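Local coordinates for GTP-binding protein (PDB 2DBY) that binds GDP and probably acts as a magnesium-dependent ATPase that associates with the ribosome, at residues M317-I322 with I362-F366; F321-I327 with W346-K352. One frame throughout, in Å; residues are numbered along the deposited sequence.

Contact 1: residues M317-I322 with I362-F366; sequences MERGFI and IYVLF. With FMT (formic acid), chain D.
Met317, a selenomethionine here, lays the end of its side chain against the isopropyl group of Val364. Its methyl CE comes 3.5 Å from Val364 CB, while the selenium sits about equally far from CB and CG2 of the same valine. The two side chains cross at a slant, and the bend at the last torsion of Met317 (chi3 120°) turns CE onto the strand. Val364 is held from a second direction by Phe321, whose ring carbon CD1 lies 3.8 Å from Val364 CG1. That branch stands trans to the valine's backbone N (chi1 -173°), which carries it to the ring; the phenylalanine side chain runs roughly perpendicular to the valine. Val364 and Phe321 are both buried, and helix 306-313 adds to their surroundings, with Ala310 touching Val364 and Ala306 and Pro307 touching Phe321. The arrangement is a helix-to-strand turn folded over the last strand of a small antiparallel sheet, within the C-terminal TGS domain of YchF/OLA1 proteins, probably ubiquitin-like in fold. Strand 360-365 bonds through its backbone to strand 323-328, whereas no hydrogen bond joins 317-322 to 362-366, so apolar side chains carry this contact. The amide of Val364 instead donates to O1 of a formic acid molecule, probably from the crystallisation liquor, with N to O1 at 2.8 Å and a nearly straight N-H...O angle of 170°. Met317 CE lies 3.8 Å from that same O1. At the exposed end, Ile322 reaches the final modelled residue: its CD1 lies 3.3 Å from Phe366 CB and equally close to CG and CD1, touching the root of the side chain and one ortho carbon while the rest of the ring leads away.

Contact 2: residues F321-I327 with W346-K352; sequences FIRAEVI and WVRLEGK
Lys352 slides its aliphatic chain past the Phe321 ring in the opposite direction, with its CG in the ring plane at the edge, 3.6 Å from Phe321 CD2. A bend at the last torsion (chi4 -49°) then brings the ammonium to two successive carbonyls. NZ is modelled 2.5 Å from Phe321 O, tilted 34° out of that carbonyl's plane; the separation is implausibly short and its length doubtful. NZ also donates to Ile322 O at 3.2 Å, met nearly side-on (C=O...N 98°) and likewise tilted from the carbonyl plane. Farther along, strands 323-327 and 348-350 pair antiparallel. Ala324 with Glu350 and Val326 with Arg348 are hydrogen-bonded pairs, each closed by two backbone bonds, and Glu325 with Leu349 is the non-hydrogen-bonded pair between them. The buried part lies on the Val326 side, where Val326 CG2 rests 3.7 Å from Glu350 CG, the two side chains crossing at about a right angle. Beside it, a salt bridge inside 348-350 joins Arg348 to Glu350 OE1 side-on through NE and NH2, the NE bond being 2.9 Å. Both donors meet the anti side of this one oxygen, fixing the rotation of the guanidinium, which has Val326 O over one face.

The opposite face is more open to solvent, with Leu349 and Arg323 exposed. Leu349 CD1 is pressed against Arg323 NH1 at 3.0 Å, while CD2 sits above the guanidinium, off towards its rim. CD2 also lies 3.8 Å from CG of Glu325, which is buried and turns its carboxylate to a salt bridge with Lys342. Toward the other end, Ile327 packs its CD1 3.8 Å from Trp346 CB. Strand 348-350 forms one border of a three-stranded antiparallel sheet, with 323-328 in the middle and 360-365 beyond; helix 338-343 covers Ile327 and Val347, while helix 306-313 lies against Phe321 and Lys352.

In the fold
The two contacts share Phe321 and Ile322, their centres lie about 9 Å apart, and both belong to the same C-terminal domain. Along the chain, helix 315-319 leads into strand 323-328, and strand 348-350 precedes strand 360-365; both strands of contact 2 are thus reached after the chain leaves helix 315-319 and before it returns at 362-366. Strand 323-328 is central in the sheet: it pairs with 348-350 in contact 2 and, on its other edge, with the strand 360-365 of contact 1. Probable backbone hydrogen bonds from Glu325 N to Tyr363 O (2.9 Å) and from Leu365 N to Arg323 O (3.0 Å) make that second join, remote from the GDP-binding residues of the G domain.

Contact 1: residues M317-I322 with I362-F366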
loop_
_atom_site.group_PDB
_atom_site.type_symbol
_atom_site.label_atom_id
_atom_site.label_comp_id
_atom_site.label_asym_id
_atom_site.label_seq_id
_atom_site.Cartn_x
_atom_site.Cartn_y
_atom_site.Cartn_z
HETATM N N MSE A 317 -0.691 -1.958 25.827
HETATM C CA MSE A 317 -2.118 -2.116 25.594
HETATM C C MSE A 317 -2.555 -3.394 24.897
HETATM O O MSE A 317 -3.696 -3.818 25.061
HETATM C CB MSE A 317 -2.661 -0.927 24.805
HETATM C CG MSE A 317 -2.244 0.426 25.330
HETATM SE SE MSE A 317 -3.159 1.861 24.400
HETATM C CE MSE A 317 -4.034 2.605 25.946
ATOM N N GLU A 318 -1.678 -3.999 24.105
ATOM C CA GLU A 318 -2.052 -5.229 23.413
ATOM C C GLU A 318 -2.272 -6.365 24.412
ATOM O O GLU A 318 -3.315 -7.024 24.395
ATOM C CB GLU A 318 -0.991 -5.625 22.387
ATOM C CG GLU A 318 -1.329 -6.911 21.642
ATOM C CD GLU A 318 -0.577 -7.047 20.330
ATOM O OE1 GLU A 318 0.619 -6.687 20.280
ATOM O OE2 GLU A 318 -1.178 -7.525 19.346
ATOM N N ARG A 319 -1.291 -6.599 25.282
ATOM C CA ARG A 319 -1.427 -7.644 26.289
ATOM C C ARG A 319 -2.336 -7.140 27.412
ATOM O O ARG A 319 -3.226 -7.859 27.872
ATOM C CB ARG A 319 -0.048 -8.051 26.831
ATOM C CG ARG A 319 0.750 -8.907 25.845
ATOM C CD ARG A 319 2.062 -9.455 26.422
ATOM N NE ARG A 319 3.146 -8.471 26.453
ATOM C CZ ARG A 319 4.438 -8.785 26.556
ATOM N NH1 ARG A 319 4.813 -10.058 26.640
ATOM N NH2 ARG A 319 5.358 -7.826 26.569
ATOM N N GLY A 320 -2.124 -5.893 27.829
ATOM C CA GLY A 320 -2.945 -5.305 28.876
ATOM C C GLY A 320 -4.343 -4.929 28.393
ATOM O O GLY A 320 -5.136 -4.338 29.141
ATOM N N PHE A 321 -4.646 -5.272 27.143
ATOM C CA PHE A 321 -5.947 -4.975 26.547
ATOM C C PHE A 321 -7.044 -5.762 27.223
ATOM O O PHE A 321 -6.975 -6.987 27.313
ATOM C CB PHE A 321 -5.969 -5.330 25.051
ATOM C CG PHE A 321 -7.268 -4.979 24.357
ATOM C CD1 PHE A 321 -7.487 -3.696 23.865
ATOM C CD2 PHE A 321 -8.278 -5.929 24.218
ATOM C CE1 PHE A 321 -8.701 -3.364 23.244
ATOM C CE2 PHE A 321 -9.488 -5.611 23.603
ATOM C CZ PHE A 321 -9.701 -4.319 23.113
ATOM N N ILE A 322 -8.060 -5.051 27.690
ATOM C CA ILE A 322 -9.205 -5.681 28.324
ATOM C C ILE A 322 -10.387 -5.458 27.388
ATOM O O ILE A 322 -11.094 -6.400 27.022
ATOM C CB ILE A 322 -9.508 -5.039 29.679
ATOM C CG1 ILE A 322 -8.232 -4.973 30.517
ATOM C CG2 ILE A 322 -10.580 -5.846 30.404
ATOM C CD1 ILE A 322 -8.428 -4.291 31.830
ATOM N N ILE A 362 -10.933 4.938 18.437
ATOM C CA ILE A 362 -10.764 4.031 19.574
ATOM C C ILE A 362 -10.123 4.649 20.812
ATOM O O ILE A 362 -9.208 5.487 20.708
ATOM C CB ILE A 362 -9.877 2.814 19.146
ATOM C CG1 ILE A 362 -10.520 2.092 17.960
ATOM C CG2 ILE A 362 -9.695 1.849 20.302
ATOM C CD1 ILE A 362 -9.580 1.048 17.307
ATOM N N TYR A 363 -10.622 4.249 21.986
ATOM C CA TYR A 363 -10.021 4.681 23.249
ATOM C C TYR A 363 -9.882 3.372 24.049
ATOM O O TYR A 363 -10.882 2.734 24.389
ATOM C CB TYR A 363 -10.901 5.680 24.015
ATOM C CG TYR A 363 -10.145 6.280 25.185
ATOM C CD1 TYR A 363 -9.141 7.220 24.975
ATOM C CD2 TYR A 363 -10.374 5.844 26.490
ATOM C CE1 TYR A 363 -8.375 7.712 26.038
ATOM C CE2 TYR A 363 -9.618 6.329 27.554
ATOM C CZ TYR A 363 -8.622 7.261 27.317
ATOM O OH TYR A 363 -7.867 7.754 28.356
ATOM N N VAL A 364 -8.649 2.968 24.313
ATOM C CA VAL A 364 -8.384 1.705 25.004
ATOM C C VAL A 364 -8.489 1.780 26.519
ATOM O O VAL A 364 -7.898 2.654 27.154
ATOM C CB VAL A 364 -6.981 1.166 24.657
ATOM C CG1 VAL A 364 -6.792 -0.233 25.255
ATOM C CG2 VAL A 364 -6.788 1.135 23.138
ATOM N N LEU A 365 -9.234 0.837 27.082
ATOM C CA LEU A 365 -9.423 0.754 28.527
ATOM C C LEU A 365 -8.358 -0.194 29.093
ATOM O O LEU A 365 -8.399 -1.406 28.864
ATOM C CB LEU A 365 -10.846 0.259 28.822
ATOM C CG LEU A 365 -11.916 1.138 28.153
ATOM C CD1 LEU A 365 -13.304 0.529 28.305
ATOM C CD2 LEU A 365 -11.862 2.535 28.759
ATOM N N PHE A 366 -7.398 0.391 29.807
ATOM C CA PHE A 366 -6.263 -0.321 30.402
ATOM C C PHE A 366 -5.248 -0.723 29.335
ATOM O O PHE A 366 -4.158 -0.111 29.303
ATOM C CB PHE A 366 -6.715 -1.573 31.168
ATOM C CG PHE A 366 -7.290 -1.283 32.524
ATOM C CD1 PHE A 366 -8.657 -1.097 32.691
ATOM C CD2 PHE A 366 -6.455 -1.179 33.636
ATOM C CE1 PHE A 366 -9.189 -0.813 33.949
ATOM C CE2 PHE A 366 -6.975 -0.893 34.898
ATOM C CZ PHE A 366 -8.346 -0.709 35.054
HETATM C C FMT D . -5.982 5.522 23.214
HETATM O O1 FMT D . -6.462 4.607 23.845
HETATM O O2 FMT D . -5.065 6.324 23.786
#

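Contact 2: residues F321-I327 with W346-K352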
loop_
_atom_site.group_PDB
_atom_site.type_symbol
_atom_site.label_atom_id
_atom_site.label_comp_id
_atom_site.label_asym_id
_atom_site.label_seq_id
_atom_site.Cartn_x
_atom_site.Cartn_y
_atom_site.Cartn_z
ATOM N N PHE A 321 -4.646 -5.272 27.143
ATOM C CA PHE A 321 -5.947 -4.975 26.547
ATOM C C PHE A 321 -7.044 -5.762 27.223
ATOM O O PHE A 321 -6.975 -6.987 27.313
ATOM C CB PHE A 321 -5.969 -5.330 25.051
ATOM C CG PHE A 321 -7.268 -4.979 24.357
ATOM C CD1 PHE A 321 -7.487 -3.696 23.865
ATOM C CD2 PHE A 321 -8.278 -5.929 24.218
ATOM C CE1 PHE A 321 -8.701 -3.364 23.244
ATOM C CE2 PHE A 321 -9.488 -5.611 23.603
ATOM C CZ PHE A 321 -9.701 -4.319 23.113
ATOM N N ILE A 322 -8.060 -5.051 27.690
ATOM C CA ILE A 322 -9.205 -5.681 28.324
ATOM C C ILE A 322 -10.387 -5.458 27.388
ATOM O O ILE A 322 -11.094 -6.400 27.022
ATOM C CB ILE A 322 -9.508 -5.039 29.679
ATOM C CG1 ILE A 322 -8.232 -4.973 30.517
ATOM C CG2 ILE A 322 -10.580 -5.846 30.404
ATOM C CD1 ILE A 322 -8.428 -4.291 31.830
ATOM N N ARG A 323 -10.574 -4.198 26.999
ATOM C CA ARG A 323 -11.646 -3.792 26.087
ATOM C C ARG A 323 -11.379 -2.364 25.605
ATOM O O ARG A 323 -10.481 -1.686 26.118
ATOM C CB ARG A 323 -12.996 -3.848 26.796
ATOM C CG ARG A 323 -13.076 -2.943 28.008
ATOM C CD ARG A 323 -14.458 -2.982 28.641
ATOM N NE ARG A 323 -14.590 -1.999 29.714
ATOM C CZ ARG A 323 -15.744 -1.665 30.284
ATOM N NH1 ARG A 323 -16.872 -2.235 29.883
ATOM N NH2 ARG A 323 -15.770 -0.753 31.250
ATOM N N ALA A 324 -12.145 -1.910 24.619
ATOM C CA ALA A 324 -11.969 -0.549 24.108
ATOM C C ALA A 324 -13.268 0.093 23.638
ATOM O O ALA A 324 -14.160 -0.581 23.139
ATOM C CB ALA A 324 -10.943 -0.544 22.959
ATOM N N GLU A 325 -13.371 1.408 23.814
ATOM C CA GLU A 325 -14.541 2.139 23.368
ATOM C C GLU A 325 -14.277 2.347 21.873
ATOM O O GLU A 325 -13.166 2.709 21.476
ATOM C CB GLU A 325 -14.619 3.491 24.074
ATOM C CG GLU A 325 -14.652 3.430 25.604
ATOM C CD GLU A 325 -14.272 4.761 26.243
ATOM O OE1 GLU A 325 -14.855 5.802 25.869
ATOM O OE2 GLU A 325 -13.384 4.771 27.120
ATOM N N VAL A 326 -15.297 2.126 21.056
ATOM C CA VAL A 326 -15.181 2.264 19.614
ATOM C C VAL A 326 -16.407 2.957 19.051
ATOM O O VAL A 326 -17.534 2.661 19.447
ATOM C CB VAL A 326 -15.096 0.883 18.928
ATOM C CG1 VAL A 326 -14.928 1.052 17.413
ATOM C CG2 VAL A 326 -13.965 0.076 19.530
ATOM N N ILE A 327 -16.182 3.868 18.113
ATOM C CA ILE A 327 -17.278 4.577 17.473
ATOM C C ILE A 327 -16.777 5.118 16.143
ATOM O O ILE A 327 -15.643 5.583 16.053
ATOM C CB ILE A 327 -17.790 5.754 18.372
ATOM C CG1 ILE A 327 -18.903 6.531 17.651
ATOM C CG2 ILE A 327 -16.619 6.688 18.735
ATOM C CD1 ILE A 327 -19.472 7.703 18.458
ATOM N N TRP A 346 -23.895 5.783 21.307
ATOM C CA TRP A 346 -23.201 5.462 20.062
ATOM C C TRP A 346 -21.801 4.906 20.296
ATOM O O TRP A 346 -21.129 4.465 19.352
ATOM C CB TRP A 346 -23.106 6.703 19.162
ATOM C CG TRP A 346 -24.422 7.122 18.557
ATOM C CD1 TRP A 346 -25.569 6.378 18.486
ATOM C CD2 TRP A 346 -24.709 8.361 17.898
ATOM N NE1 TRP A 346 -26.547 7.078 17.824
ATOM C CE2 TRP A 346 -26.048 8.298 17.451
ATOM C CE3 TRP A 346 -23.967 9.518 17.643
ATOM C CZ2 TRP A 346 -26.659 9.349 16.758
ATOM C CZ3 TRP A 346 -24.574 10.568 16.954
ATOM C CH2 TRP A 346 -25.910 10.472 16.518
ATOM N N VAL A 347 -21.350 4.928 21.546
ATOM C CA VAL A 347 -20.021 4.422 21.864
ATOM C C VAL A 347 -20.099 2.965 22.275
ATOM O O VAL A 347 -20.793 2.615 23.233
ATOM C CB VAL A 347 -19.364 5.233 22.995
ATOM C CG1 VAL A 347 -18.062 4.570 23.436
ATOM C CG2 VAL A 347 -19.096 6.671 22.511
ATOM N N ARG A 348 -19.384 2.113 21.545
ATOM C CA ARG A 348 -19.375 0.681 21.822
ATOM C C ARG A 348 -18.174 0.222 22.637
ATOM O O ARG A 348 -17.098 0.819 22.592
ATOM C CB ARG A 348 -19.412 -0.110 20.509
ATOM C CG ARG A 348 -20.802 -0.298 19.919
ATOM C CD ARG A 348 -20.789 -0.244 18.395
ATOM N NE ARG A 348 -19.688 -1.002 17.796
ATOM C CZ ARG A 348 -18.913 -0.537 16.815
ATOM N NH1 ARG A 348 -19.125 0.681 16.332
ATOM N NH2 ARG A 348 -17.924 -1.276 16.320
ATOM N N LEU A 349 -18.376 -0.840 23.409
ATOM C CA LEU A 349 -17.293 -1.412 24.186
ATOM C C LEU A 349 -17.023 -2.709 23.431
ATOM O O LEU A 349 -17.875 -3.598 23.393
ATOM C CB LEU A 349 -17.743 -1.678 25.631
ATOM C CG LEU A 349 -17.986 -0.419 26.478
ATOM C CD1 LEU A 349 -18.502 -0.803 27.864
ATOM C CD2 LEU A 349 -16.690 0.379 26.600
ATOM N N GLU A 350 -15.858 -2.793 22.794
ATOM C CA GLU A 350 -15.505 -3.973 22.013
ATOM C C GLU A 350 -14.390 -4.761 22.674
ATOM O O GLU A 350 -13.524 -4.189 23.350
ATOM C CB GLU A 350 -15.071 -3.563 20.602
ATOM C CG GLU A 350 -16.150 -2.876 19.788
ATOM C CD GLU A 350 -17.245 -3.825 19.307
ATOM O OE1 GLU A 350 -18.114 -3.377 18.521
ATOM O OE2 GLU A 350 -17.240 -5.008 19.706
ATOM N N GLY A 351 -14.409 -6.073 22.458
ATOM C CA GLY A 351 -13.411 -6.931 23.061
ATOM C C GLY A 351 -12.275 -7.328 22.141
ATOM O O GLY A 351 -12.069 -6.721 21.088
ATOM N N LYS A 352 -11.551 -8.374 22.539
ATOM C CA LYS A 352 -10.395 -8.872 21.795
ATOM C C LYS A 352 -10.702 -9.514 20.440
ATOM O O LYS A 352 -9.801 -9.714 19.628
ATOM C CB LYS A 352 -9.619 -9.859 22.675
ATOM C CG LYS A 352 -9.444 -9.362 24.117
ATOM C CD LYS A 352 -8.702 -10.350 25.001
ATOM C CE LYS A 352 -9.001 -10.081 26.474
ATOM N NZ LYS A 352 -8.839 -8.645 26.858
#